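Local coordinates for protein shikimate dehydrogenase (NADP(+)) (Peptoclostridium difficile, PDB 5DZS) that probably catalyses the reversible NADPH-linked reduction of 3-dehydroshikimate to shikimate, a step in the biosynthesis of chorismate and the aromatic amino acids, at residues T135-S140 with G175-N180; M235-A240 with D258-E263; A112-Q117 with G226-D231. All coordinates share one frame; numbering follows the deposited sequence.

Contact 1 of 3, residues T135-S140 with G175-N180; sequences TYFIDS and GDIILN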
ATOM      1  N   THR B 135      -6.268 -15.992  11.958  1.00 39.97           N
ATOM      2  CA  THR B 135      -7.018 -14.827  11.481  1.00 41.30           C
ATOM      3  C   THR B 135      -7.687 -15.134  10.132  1.00 41.05           C
ATOM      4  O   THR B 135      -8.882 -14.862   9.939  1.00 41.71           O
ATOM      5  CB  THR B 135      -6.093 -13.590  11.374  1.00 41.09           C
ATOM      6  OG1 THR B 135      -5.435 -13.365  12.631  1.00 45.98           O
ATOM      7  CG2 THR B 135      -6.875 -12.339  10.997  1.00 44.99           C
ATOM      8  N   TYR B 136      -6.919 -15.713   9.214  1.00 38.05           N
ATOM      9  CA  TYR B 136      -7.441 -16.072   7.898  1.00 39.07           C
ATOM     10  C   TYR B 136      -8.564 -17.100   7.985  1.00 39.64           C
ATOM     11  O   TYR B 136      -9.633 -16.906   7.392  1.00 41.35           O
ATOM     12  CB  TYR B 136      -6.318 -16.596   6.995  1.00 37.80           C
ATOM     13  CG  TYR B 136      -6.836 -17.179   5.710  1.00 38.37           C
ATOM     14  CD1 TYR B 136      -7.236 -16.360   4.672  1.00 40.19           C
ATOM     15  CD2 TYR B 136      -6.949 -18.550   5.548  1.00 39.00           C
ATOM     16  CE1 TYR B 136      -7.726 -16.895   3.495  1.00 39.87           C
ATOM     17  CE2 TYR B 136      -7.445 -19.100   4.381  1.00 41.27           C
ATOM     18  CZ  TYR B 136      -7.829 -18.272   3.356  1.00 41.58           C
ATOM     19  OH  TYR B 136      -8.327 -18.835   2.190  1.00 46.14           O
ATOM     20  N   PHE B 137      -8.327 -18.199   8.702  1.00 37.84           N
ATOM     21  CA  PHE B 137      -9.350 -19.246   8.836  1.00 41.40           C
ATOM     22  C   PHE B 137     -10.678 -18.717   9.421  1.00 44.12           C
ATOM     23  O   PHE B 137     -11.754 -19.054   8.924  1.00 47.71           O
ATOM     24  CB  PHE B 137      -8.858 -20.426   9.698  1.00 39.78           C
ATOM     25  CG  PHE B 137      -7.898 -21.375   9.008  1.00 38.15           C
ATOM     26  CD1 PHE B 137      -8.164 -21.894   7.750  1.00 41.28           C
ATOM     27  CD2 PHE B 137      -6.787 -21.856   9.687  1.00 36.68           C
ATOM     28  CE1 PHE B 137      -7.294 -22.805   7.155  1.00 43.62           C
ATOM     29  CE2 PHE B 137      -5.919 -22.768   9.103  1.00 35.83           C
ATOM     30  CZ  PHE B 137      -6.166 -23.242   7.839  1.00 38.60           C
ATOM     31  N   ILE B 138     -10.598 -17.909  10.478  1.00 45.14           N
ATOM     32  CA  ILE B 138     -11.794 -17.350  11.130  1.00 49.68           C
ATOM     33  C   ILE B 138     -12.567 -16.421  10.198  1.00 49.83           C
ATOM     34  O   ILE B 138     -13.798 -16.461  10.152  1.00 51.16           O
ATOM     35  CB  ILE B 138     -11.442 -16.554  12.407  1.00 51.19           C
ATOM     36  CG1 ILE B 138     -10.772 -17.453  13.460  1.00 51.39           C
ATOM     37  CG2 ILE B 138     -12.689 -15.901  12.993  1.00 55.91           C
ATOM     38  CD1 ILE B 138     -11.680 -18.481  14.098  1.00 52.63           C
ATOM     39  N   ASP B 139     -11.846 -15.568   9.481  1.00 47.94           N
ATOM     40  CA  ASP B 139     -12.479 -14.658   8.535  1.00 49.15           C
ATOM     41  C   ASP B 139     -13.131 -15.416   7.386  1.00 48.81           C
ATOM     42  O   ASP B 139     -14.124 -14.958   6.822  1.00 52.27           O
ATOM     43  CB  ASP B 139     -11.457 -13.681   7.955  1.00 48.69           C
ATOM     44  CG  ASP B 139     -10.956 -12.667   8.968  1.00 51.95           C
ATOM     45  OD1 ASP B 139     -11.521 -12.551  10.085  1.00 55.56           O
ATOM     46  OD2 ASP B 139      -9.990 -11.960   8.632  1.00 51.23           O
ATOM     47  N   SER B 140     -12.572 -16.575   7.039  1.00 46.87           N
ATOM     48  CA  SER B 140     -13.077 -17.368   5.913  1.00 46.23           C
ATOM     49  C   SER B 140     -14.209 -18.335   6.268  1.00 47.98           C
ATOM     50  O   SER B 140     -14.592 -19.161   5.441  1.00 47.34           O
ATOM     51  CB  SER B 140     -11.933 -18.134   5.253  1.00 45.98           C
ATOM     52  OG  SER B 140     -10.948 -17.248   4.759  1.00 45.61           O
ATOM     53  N   GLY B 175     -10.351 -33.952  11.332  1.00 53.11           N
ATOM     54  CA  GLY B 175     -10.776 -32.752  10.620  1.00 51.39           C
ATOM     55  C   GLY B 175     -10.442 -32.757   9.145  1.00 51.34           C
ATOM     56  O   GLY B 175      -9.967 -33.751   8.601  1.00 56.74           O
ATOM     57  N   ASP B 176     -10.699 -31.625   8.501  1.00 46.28           N
ATOM     58  CA  ASP B 176     -10.438 -31.457   7.075  1.00 46.75           C
ATOM     59  C   ASP B 176      -9.000 -31.057   6.779  1.00 42.13           C
ATOM     60  O   ASP B 176      -8.325 -31.685   5.967  1.00 43.49           O
ATOM     61  CB  ASP B 176     -11.355 -30.366   6.512  1.00 46.27           C
ATOM     62  CG  ASP B 176     -12.815 -30.745   6.587  1.00 50.54           C
ATOM     63  OD1 ASP B 176     -13.229 -31.613   5.794  1.00 54.53           O
ATOM     64  OD2 ASP B 176     -13.552 -30.163   7.414  1.00 52.56           O
ATOM     65  N   ILE B 177      -8.541 -30.002   7.449  1.00 42.58           N
ATOM     66  CA  ILE B 177      -7.233 -29.416   7.187  1.00 39.35           C
ATOM     67  C   ILE B 177      -6.293 -29.391   8.381  1.00 35.10           C
ATOM     68  O   ILE B 177      -6.700 -29.072   9.501  1.00 35.85           O
ATOM     69  CB  ILE B 177      -7.411 -27.940   6.753  1.00 37.70           C
ATOM     70  CG1 ILE B 177      -8.190 -27.856   5.436  1.00 39.62           C
ATOM     71  CG2 ILE B 177      -6.067 -27.233   6.628  1.00 36.26           C
ATOM     72  CD1 ILE B 177      -8.746 -26.476   5.146  1.00 40.43           C
ATOM     73  N   ILE B 178      -5.041 -29.759   8.139  1.00 36.19           N
ATOM     74  CA  ILE B 178      -3.996 -29.615   9.147  1.00 34.34           C
ATOM     75  C   ILE B 178      -2.895 -28.769   8.502  1.00 32.78           C
ATOM     76  O   ILE B 178      -2.355 -29.103   7.432  1.00 33.53           O
ATOM     77  CB  ILE B 178      -3.505 -30.957   9.733  1.00 36.84           C
ATOM     78  CG1 ILE B 178      -2.539 -30.705  10.903  1.00 36.08           C
ATOM     79  CG2 ILE B 178      -2.887 -31.853   8.666  1.00 39.63           C
ATOM     80  CD1 ILE B 178      -2.229 -31.953  11.709  1.00 37.56           C
ATOM     81  N   LEU B 179      -2.575 -27.671   9.170  1.00 29.49           N
ATOM     82  CA  LEU B 179      -1.605 -26.704   8.671  1.00 29.69           C
ATOM     83  C   LEU B 179      -0.403 -26.614   9.612  1.00 27.96           C
ATOM     84  O   LEU B 179      -0.556 -26.390  10.834  1.00 29.39           O
ATOM     85  CB  LEU B 179      -2.295 -25.362   8.487  1.00 29.76           C
ATOM     86  CG  LEU B 179      -1.450 -24.209   7.901  1.00 29.66           C
ATOM     87  CD1 LEU B 179      -2.309 -23.235   7.117  1.00 31.01           C
ATOM     88  CD2 LEU B 179      -0.657 -23.483   8.976  1.00 29.66           C
ATOM     89  N   ASN B 180       0.782 -26.822   9.049  1.00 28.03           N
ATOM     90  CA  ASN B 180       2.011 -26.730   9.821  1.00 28.53           C
ATOM     91  C   ASN B 180       2.590 -25.319   9.844  1.00 29.04           C
ATOM     92  O   ASN B 180       3.107 -24.838   8.826  1.00 29.66           O
ATOM     93  CB  ASN B 180       3.086 -27.654   9.261  1.00 30.28           C
ATOM     94  CG  ASN B 180       4.389 -27.534  10.028  1.00 33.27           C
ATOM     95  OD1 ASN B 180       4.384 -27.435  11.255  1.00 34.08           O
ATOM     96  ND2 ASN B 180       5.505 -27.517   9.311  1.00 34.31           N
TER

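Contact 2 of 3, residues M235-A240 with D258-E263; sequences MLVGQA and DVIYNE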
ATOM      1  N   MET B 235       3.269 -19.283  -1.523  1.00 23.93           N
ATOM      2  CA  MET B 235       3.089 -18.241  -0.531  1.00 24.97           C
ATOM      3  C   MET B 235       4.365 -17.419  -0.404  1.00 24.60           C
ATOM      4  O   MET B 235       4.327 -16.191  -0.313  1.00 22.01           O
ATOM      5  CB  MET B 235       2.691 -18.845   0.809  1.00 26.88           C
ATOM      6  CG  MET B 235       2.596 -17.852   1.928  1.00 27.71           C
ATOM      7  SD  MET B 235       1.792 -18.667   3.310  1.00 31.13           S
ATOM      8  CE  MET B 235       2.018 -17.431   4.593  1.00 30.93           C
ATOM      9  N   LEU B 236       5.510 -18.084  -0.412  1.00 22.67           N
ATOM     10  CA  LEU B 236       6.770 -17.346  -0.307  1.00 22.63           C
ATOM     11  C   LEU B 236       6.950 -16.362  -1.474  1.00 21.26           C
ATOM     12  O   LEU B 236       7.444 -15.255  -1.313  1.00 21.21           O
ATOM     13  CB  LEU B 236       7.970 -18.294  -0.249  1.00 25.32           C
ATOM     14  CG  LEU B 236       8.122 -19.127   1.021  1.00 28.80           C
ATOM     15  CD1 LEU B 236       9.311 -20.060   0.897  1.00 29.98           C
ATOM     16  CD2 LEU B 236       8.265 -18.241   2.257  1.00 29.38           C
ATOM     17  N   VAL B 237       6.598 -16.779  -2.677  1.00 19.64           N
ATOM     18  CA  VAL B 237       6.736 -15.899  -3.826  1.00 19.42           C
ATOM     19  C   VAL B 237       5.719 -14.756  -3.725  1.00 19.31           C
ATOM     20  O   VAL B 237       6.046 -13.592  -3.966  1.00 19.69           O
ATOM     21  CB  VAL B 237       6.587 -16.683  -5.152  1.00 21.19           C
ATOM     22  CG1 VAL B 237       6.699 -15.724  -6.324  1.00 21.73           C
ATOM     23  CG2 VAL B 237       7.649 -17.754  -5.266  1.00 21.36           C
ATOM     24  N   GLY B 238       4.479 -15.071  -3.377  1.00 20.24           N
ATOM     25  CA  GLY B 238       3.479 -14.004  -3.236  1.00 20.57           C
ATOM     26  C   GLY B 238       3.851 -12.987  -2.193  1.00 21.17           C
ATOM     27  O   GLY B 238       3.680 -11.778  -2.417  1.00 20.95           O
ATOM     28  N   GLN B 239       4.341 -13.461  -1.050  1.00 21.86           N
ATOM     29  CA  GLN B 239       4.769 -12.526   0.008  1.00 22.35           C
ATOM     30  C   GLN B 239       5.943 -11.661  -0.436  1.00 21.16           C
ATOM     31  O   GLN B 239       6.042 -10.468  -0.063  1.00 20.99           O
ATOM     32  CB  GLN B 239       5.132 -13.297   1.231  1.00 24.66           C
ATOM     33  CG  GLN B 239       3.947 -13.931   1.848  1.00 28.31           C
ATOM     34  CD  GLN B 239       4.334 -14.633   3.121  1.00 32.18           C
ATOM     35  OE1 GLN B 239       5.157 -15.579   3.131  1.00 33.90           O
ATOM     36  NE2 GLN B 239       3.758 -14.177   4.213  1.00 35.70           N
ATOM     37  N   ALA B 240       6.861 -12.199  -1.229  1.00 20.25           N
ATOM     38  CA  ALA B 240       7.986 -11.407  -1.707  1.00 20.85           C
ATOM     39  C   ALA B 240       7.471 -10.265  -2.594  1.00 20.16           C
ATOM     40  O   ALA B 240       7.910  -9.108  -2.499  1.00 21.20           O
ATOM     41  CB  ALA B 240       9.005 -12.247  -2.457  1.00 23.15           C
ATOM     42  N   ASP B 258       2.963 -16.064 -10.989  1.00 28.85           N
ATOM     43  CA  ASP B 258       2.984 -17.358 -11.647  1.00 30.51           C
ATOM     44  C   ASP B 258       4.251 -17.545 -12.459  1.00 30.51           C
ATOM     45  O   ASP B 258       4.811 -18.648 -12.489  1.00 29.97           O
ATOM     46  CB  ASP B 258       1.751 -17.572 -12.527  1.00 35.36           C
ATOM     47  CG  ASP B 258       0.503 -17.881 -11.719  1.00 40.52           C
ATOM     48  OD1 ASP B 258       0.629 -18.270 -10.531  1.00 42.89           O
ATOM     49  OD2 ASP B 258      -0.608 -17.750 -12.281  1.00 47.70           O
ATOM     50  N   VAL B 259       4.696 -16.496 -13.143  1.00 29.49           N
ATOM     51  CA  VAL B 259       5.915 -16.609 -13.946  1.00 31.73           C
ATOM     52  C   VAL B 259       7.084 -16.951 -13.021  1.00 29.46           C
ATOM     53  O   VAL B 259       7.846 -17.888 -13.262  1.00 31.52           O
ATOM     54  CB  VAL B 259       6.196 -15.314 -14.747  1.00 31.72           C
ATOM     55  CG1 VAL B 259       7.546 -15.383 -15.430  1.00 34.75           C
ATOM     56  CG2 VAL B 259       5.100 -15.089 -15.783  1.00 35.38           C
ATOM     57  N   ILE B 260       7.210 -16.220 -11.927  1.00 28.46           N
ATOM     58  CA  ILE B 260       8.305 -16.468 -11.022  1.00 28.50           C
ATOM     59  C   ILE B 260       8.230 -17.808 -10.313  1.00 29.80           C
ATOM     60  O   ILE B 260       9.243 -18.505 -10.167  1.00 32.63           O
ATOM     61  CB  ILE B 260       8.418 -15.330 -10.006  1.00 30.12           C
ATOM     62  CG1 ILE B 260       8.807 -14.044 -10.742  1.00 32.87           C
ATOM     63  CG2 ILE B 260       9.409 -15.710  -8.902  1.00 27.90           C
ATOM     64  CD1 ILE B 260       8.861 -12.812  -9.864  1.00 35.46           C
ATOM     65  N   TYR B 261       7.037 -18.167  -9.840  1.00 27.94           N
ATOM     66  CA  TYR B 261       6.835 -19.429  -9.167  1.00 28.00           C
ATOM     67  C   TYR B 261       7.148 -20.627 -10.073  1.00 30.40           C
ATOM     68  O   TYR B 261       7.834 -21.547  -9.656  1.00 30.68           O
ATOM     69  CB  TYR B 261       5.377 -19.522  -8.686  1.00 28.08           C
ATOM     70  CG  TYR B 261       4.939 -20.893  -8.189  1.00 29.70           C
ATOM     71  CD1 TYR B 261       5.347 -21.376  -6.952  1.00 31.69           C
ATOM     72  CD2 TYR B 261       4.087 -21.700  -8.948  1.00 32.53           C
ATOM     73  CE1 TYR B 261       4.939 -22.610  -6.488  1.00 33.22           C
ATOM     74  CE2 TYR B 261       3.679 -22.946  -8.484  1.00 35.22           C
ATOM     75  CZ  TYR B 261       4.107 -23.391  -7.249  1.00 35.46           C
ATOM     76  OH  TYR B 261       3.717 -24.634  -6.764  1.00 38.72           O
ATOM     77  N   ASN B 262       6.635 -20.614 -11.297  1.00 31.10           N
ATOM     78  CA  ASN B 262       6.885 -21.728 -12.215  1.00 34.35           C
ATOM     79  C   ASN B 262       8.354 -21.844 -12.595  1.00 35.08           C
ATOM     80  O   ASN B 262       8.890 -22.957 -12.705  1.00 37.84           O
ATOM     81  CB  ASN B 262       6.004 -21.612 -13.466  1.00 37.88           C
ATOM     82  CG  ASN B 262       4.526 -21.799 -13.158  1.00 40.18           C
ATOM     83  OD1 ASN B 262       4.146 -22.624 -12.328  1.00 43.50           O
ATOM     84  ND2 ASN B 262       3.684 -21.041 -13.845  1.00 46.16           N
ATOM     85  N   GLU B 263       9.015 -20.707 -12.814  1.00 32.66           N
ATOM     86  CA  GLU B 263      10.426 -20.741 -13.176  1.00 35.34           C
ATOM     87  C   GLU B 263      11.255 -21.232 -11.991  1.00 36.58           C
ATOM     88  O   GLU B 263      12.188 -22.018 -12.173  1.00 41.87           O
ATOM     89  CB  GLU B 263      10.907 -19.383 -13.728  1.00 35.55           C
ATOM     90  CG  GLU B 263      10.331 -19.072 -15.115  1.00 38.37           C
ATOM     91  CD  GLU B 263      10.845 -17.772 -15.711  1.00 41.45           C
ATOM     92  OE1 GLU B 263      11.658 -17.093 -15.037  1.00 40.90           O
ATOM     93  OE2 GLU B 263      10.428 -17.437 -16.853  1.00 41.55           O
TER

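Contact 3 of 3, residues A112-Q117 with G226-D231; sequences ANIDVQ and GKKTCD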
ATOM      1  N   ALA B 112      -4.566 -23.231  -4.681  1.00 35.68           N
ATOM      2  CA  ALA B 112      -4.764 -24.655  -4.435  1.00 37.64           C
ATOM      3  C   ALA B 112      -6.251 -25.055  -4.447  1.00 39.53           C
ATOM      4  O   ALA B 112      -6.575 -26.224  -4.242  1.00 42.27           O
ATOM      5  CB  ALA B 112      -4.130 -25.033  -3.106  1.00 36.02           C
ATOM      6  N   ASN B 113      -7.149 -24.099  -4.686  1.00 40.11           N
ATOM      7  CA  ASN B 113      -8.587 -24.384  -4.714  1.00 43.73           C
ATOM      8  C   ASN B 113      -9.068 -25.020  -3.413  1.00 42.99           C
ATOM      9  O   ASN B 113      -9.793 -26.017  -3.436  1.00 43.62           O
ATOM     10  CB  ASN B 113      -8.950 -25.301  -5.898  1.00 47.47           C
ATOM     11  CG  ASN B 113      -8.507 -24.743  -7.240  1.00 52.74           C
ATOM     12  OD1 ASN B 113      -7.881 -25.445  -8.039  1.00 59.42           O
ATOM     13  ND2 ASN B 113      -8.819 -23.478  -7.495  1.00 55.73           N
ATOM     14  N   ILE B 114      -8.666 -24.445  -2.282  1.00 42.78           N
ATOM     15  CA  ILE B 114      -9.078 -24.940  -0.976  1.00 42.96           C
ATOM     16  C   ILE B 114      -9.989 -23.905  -0.308  1.00 44.76           C
ATOM     17  O   ILE B 114      -9.541 -22.813   0.075  1.00 44.09           O
ATOM     18  CB  ILE B 114      -7.873 -25.231  -0.057  1.00 42.88           C
ATOM     19  CG1 ILE B 114      -6.937 -26.264  -0.687  1.00 43.50           C
ATOM     20  CG2 ILE B 114      -8.355 -25.730   1.301  1.00 43.93           C
ATOM     21  CD1 ILE B 114      -5.600 -26.381   0.015  1.00 43.67           C
ATOM     22  N   ASP B 115     -11.273 -24.246  -0.190  1.00 50.47           N
ATOM     23  CA  ASP B 115     -12.254 -23.389   0.465  1.00 52.26           C
ATOM     24  C   ASP B 115     -12.376 -23.905   1.891  1.00 51.89           C
ATOM     25  O   ASP B 115     -12.690 -25.073   2.095  1.00 55.94           O
ATOM     26  CB  ASP B 115     -13.603 -23.478  -0.260  1.00 58.97           C
ATOM     27  CG  ASP B 115     -14.672 -22.587   0.353  1.00 62.12           C
ATOM     28  OD1 ASP B 115     -14.333 -21.609   1.054  1.00 61.58           O
ATOM     29  OD2 ASP B 115     -15.868 -22.869   0.116  1.00 69.61           O
ATOM     30  N   VAL B 116     -12.131 -23.047   2.874  1.00 47.90           N
ATOM     31  CA  VAL B 116     -12.174 -23.465   4.281  1.00 48.19           C
ATOM     32  C   VAL B 116     -13.559 -23.282   4.911  1.00 49.13           C
ATOM     33  O   VAL B 116     -13.770 -23.642   6.071  1.00 48.32           O
ATOM     34  CB  VAL B 116     -11.108 -22.723   5.131  1.00 47.82           C
ATOM     35  CG1 VAL B 116      -9.743 -22.783   4.451  1.00 48.68           C
ATOM     36  CG2 VAL B 116     -11.491 -21.276   5.368  1.00 48.54           C
ATOM     37  N   GLN B 117     -14.486 -22.716   4.141  1.00 50.76           N
ATOM     38  CA  GLN B 117     -15.865 -22.486   4.589  1.00 55.63           C
ATOM     39  C   GLN B 117     -16.486 -23.732   5.214  1.00 55.95           C
ATOM     40  O   GLN B 117     -16.540 -24.784   4.585  1.00 55.14           O
ATOM     41  CB  GLN B 117     -16.723 -22.040   3.395  1.00 59.05           C
ATOM     42  CG  GLN B 117     -18.217 -21.920   3.671  1.00 66.52           C
ATOM     43  CD  GLN B 117     -18.547 -20.890   4.735  1.00 69.43           C
ATOM     44  OE1 GLN B 117     -17.826 -19.911   4.910  1.00 70.62           O
ATOM     45  NE2 GLN B 117     -19.657 -21.097   5.437  1.00 74.05           N
ATOM     46  N   GLY B 226      -2.180 -40.557  -0.175  1.00 65.43           N
ATOM     47  CA  GLY B 226      -3.032 -39.972  -1.203  1.00 65.56           C
ATOM     48  C   GLY B 226      -3.776 -38.733  -0.730  1.00 63.90           C
ATOM     49  O   GLY B 226      -4.783 -38.345  -1.327  1.00 63.85           O
ATOM     50  N   LYS B 227      -3.289 -38.104   0.338  1.00 61.94           N
ATOM     51  CA  LYS B 227      -3.936 -36.902   0.856  1.00 59.67           C
ATOM     52  C   LYS B 227      -3.566 -35.730  -0.024  1.00 55.65           C
ATOM     53  O   LYS B 227      -2.595 -35.800  -0.776  1.00 57.00           O
ATOM     54  CB  LYS B 227      -3.511 -36.624   2.306  1.00 60.77           C
ATOM     55  CG  LYS B 227      -3.855 -37.738   3.291  1.00 65.51           C
ATOM     56  CD  LYS B 227      -5.359 -37.979   3.381  1.00 68.07           C
ATOM     57  CE  LYS B 227      -5.715 -39.184   4.247  1.00 73.20           C
ATOM     58  NZ  LYS B 227      -5.335 -39.027   5.676  1.00 74.43           N
ATOM     59  N   LYS B 228      -4.362 -34.666   0.042  1.00 52.78           N
ATOM     60  CA  LYS B 228      -4.075 -33.444  -0.708  1.00 51.29           C
ATOM     61  C   LYS B 228      -2.984 -32.695   0.056  1.00 48.46           C
ATOM     62  O   LYS B 228      -3.097 -32.506   1.262  1.00 47.82           O
ATOM     63  CB  LYS B 228      -5.340 -32.592  -0.864  1.00 50.02           C
ATOM     64  CG  LYS B 228      -5.152 -31.314  -1.666  1.00 51.03           C
ATOM     65  CD  LYS B 228      -6.488 -30.638  -1.939  1.00 53.17           C
ATOM     66  CE  LYS B 228      -6.324 -29.241  -2.526  1.00 54.28           C
ATOM     67  NZ  LYS B 228      -5.485 -29.203  -3.755  1.00 56.93           N
ATOM     68  N   THR B 229      -1.913 -32.319  -0.638  1.00 47.28           N
ATOM     69  CA  THR B 229      -0.797 -31.593  -0.017  1.00 44.97           C
ATOM     70  C   THR B 229      -0.470 -30.298  -0.741  1.00 45.23           C
ATOM     71  O   THR B 229      -0.702 -30.164  -1.935  1.00 44.71           O
ATOM     72  CB  THR B 229       0.493 -32.428  -0.004  1.00 46.43           C
ATOM     73  OG1 THR B 229       0.864 -32.770  -1.349  1.00 47.56           O
ATOM     74  CG2 THR B 229       0.317 -33.676   0.827  1.00 47.11           C
ATOM     75  N   CYS B 230       0.104 -29.351   0.000  1.00 41.92           N
ATOM     76  CA  CYS B 230       0.487 -28.064  -0.548  1.00 41.47           C
ATOM     77  C   CYS B 230       1.688 -27.567   0.246  1.00 36.72           C
ATOM     78  O   CYS B 230       1.619 -27.541   1.481  1.00 36.61           O
ATOM     79  CB  CYS B 230      -0.685 -27.099  -0.409  1.00 42.68           C
ATOM     80  SG  CYS B 230      -0.401 -25.460  -1.086  1.00 48.98           S
ATOM     81  N   ASP B 231       2.779 -27.201  -0.441  1.00 35.68           N
ATOM     82  CA  ASP B 231       3.974 -26.674   0.243  1.00 33.91           C
ATOM     83  C   ASP B 231       3.940 -25.153   0.298  1.00 32.29           C
ATOM     84  O   ASP B 231       2.978 -24.527  -0.146  1.00 31.42           O
ATOM     85  CB  ASP B 231       5.306 -27.234  -0.310  1.00 36.46           C
ATOM     86  CG  ASP B 231       5.674 -26.720  -1.702  1.00 38.04           C
ATOM     87  OD1 ASP B 231       5.267 -25.610  -2.099  1.00 35.12           O
ATOM     88  OD2 ASP B 231       6.435 -27.437  -2.388  1.00 42.29           O
TER

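Contact 1 of 3, residues T135-S140 with G175-N180
Ile177 of strand 177-180 meets Phe137 of helix 128-139 through one methyl branch: its CG2 lies 4.2 Å from Phe137 CZ, while its backbone is also tied to Val120 of the adjoining strand. That methyl is the branch set opposite the backbone N, because CG1 takes the position anti to the carbonyl carbon (chi1 -63°). Ile178 turns its CB the other way and packs instead on Leu124 and Leu206. At Leu179 the strand again directs a side chain to the helix. Its CD1 approaches Phe137 CZ at 3.9 Å and CE2 of the same ring at 4.1 Å, so the far end of the phenyl ring is touched by two methyls from residues two apart on the strand. Both reach the ring obliquely.

This is a helix lying over a parallel sheet, the arrangement of the Rossmann-like nucleotide-binding half of shikimate dehydrogenases: helix 128-139 covers strand 177-180, which runs between strands 120-124 and 205-208. The nearest CA atoms, those of Phe137 and Ile177, are 10.5 Å apart, a gap bridged by long apolar side chains with no hydrogen bond between the segments. Phe137 also touches Ile123, and Leu179 touches Ile207, extending the apolar layer to both adjacent strands. Asn180, last in the strand, makes its bonds outside this contact: ND2 is hydrogen-bonded to Asp208 OD1 and OD1 to the hydroxyl of Thr182.

Contact 2 of 3, residues M235-A240 with D258-E263
Val237 meets segment 258-263 of helix 255-268 with both of its methyls, and the rest of segment 235-240 turns to other parts of the protein. Met235, at its start, points its CB away from the second helix and packs on Asp101 and Leu105 of helix 101-111. Leu236 follows with contacts to Val15 and Tyr211, both predicted to bind shikimate. At Val237 the chain reaches its neighbour: CG1 lies 3.7 Å from Ile260 CG2 and 4.1 Å from Ile260 CB, so one methyl rests against the beta-branch of the isoleucine. Standing anti to the backbone N (chi1 178°), Val237 CG1 also comes to 4.3 Å from Tyr261 N, while Val237 CG2 makes a looser approach to Tyr261 CB at 4.5 Å. The valine is thus received by two consecutive residues, with an entirely apolar side-chain interface. Val237 CA and Tyr261 CA, 6.4 Å apart, are the nearest pair across the segments. Gln239, itself predicted to bind shikimate, has NE2 hydrogen-bonded to OD1 of Asp101, another predicted shikimate residue. Ala240 ends the segment against Ile19 and His20. Helix 233-248 therefore presents Val237 to helix 255-268 and Met235 to helix 101-111, while helix 16-27 takes Ala240 and, through Val23 and Ile26, also Ile260; Tyr261 completes the join with an edge-to-face ring contact to Tyr234.

Contact 3 of 3, residues A112-Q117 with G226-D231
Ile114 and Lys228 form the close part of this contact, where the two side chains run alongside each other with opposite sense. Lys228 CE comes to 3.6 Å from Ile114 CG1 and 3.9 Å from Ile114 CD1, so the last methylene of the lysine lies against the hydrocarbon of the isoleucine. The buried Ile114 is backed by Ile205 and Ile207 of the adjacent strand and by Phe109 of helix 101-111. Beside this pair the packing is looser: Ala112 CB faces Cys230 SG at 4.3 Å, and the CA atoms of these two residues, 7.4 Å apart, are the nearest across the segments.

The solvent side belongs to Lys228, which is exposed as a residue. Its chain extends through chi3 and then bends at chi4 (55°), which brings Lys228 NZ to Ala112 O at 3.2 Å, a weak hydrogen bond. That carbonyl lies at the end of helix 101-111, where Asn113, with positive phi (57°), closes the helix in a Schellman motif. Strand 228-230 is the outermost of the parallel sheet in this chain, and the contact joins it to the loop leading from that helix into strand 120-124. The chemistry is that of an amphipathic lysine: its terminal methylene, CE, packs on a buried isoleucine while its ammonium turns to Ala112 O, and the positive charge would probably be favourable beside this carbonyl at the C-terminal end of helix 101-111.

How the contacts relate
Contacts 1 and 3 each reach a strand of the same parallel sheet and touch directly, their centres 11 Å apart. Val116 packs against contact 1: its CG2 lies 3.2 Å from Ser140 CB, and its CG1 lies 3.6 Å from Phe137 CE1 and 3.9 Å from Ile177 CD1. Along the chain contact 1 is nested within the span closed by contact 3. Contact 2 follows in series, since strand 228-230 leads into helix 233-248; its centre is 22 Å from that of contact 1 and 18 Å from that of contact 3. Leu179's side chain is about 4 Å from that of Leu209, and Cys230's about 6 Å from Gly232, both predicted NADP(+) residues, whereas contact 2 holds Gln239, predicted to bind shikimate.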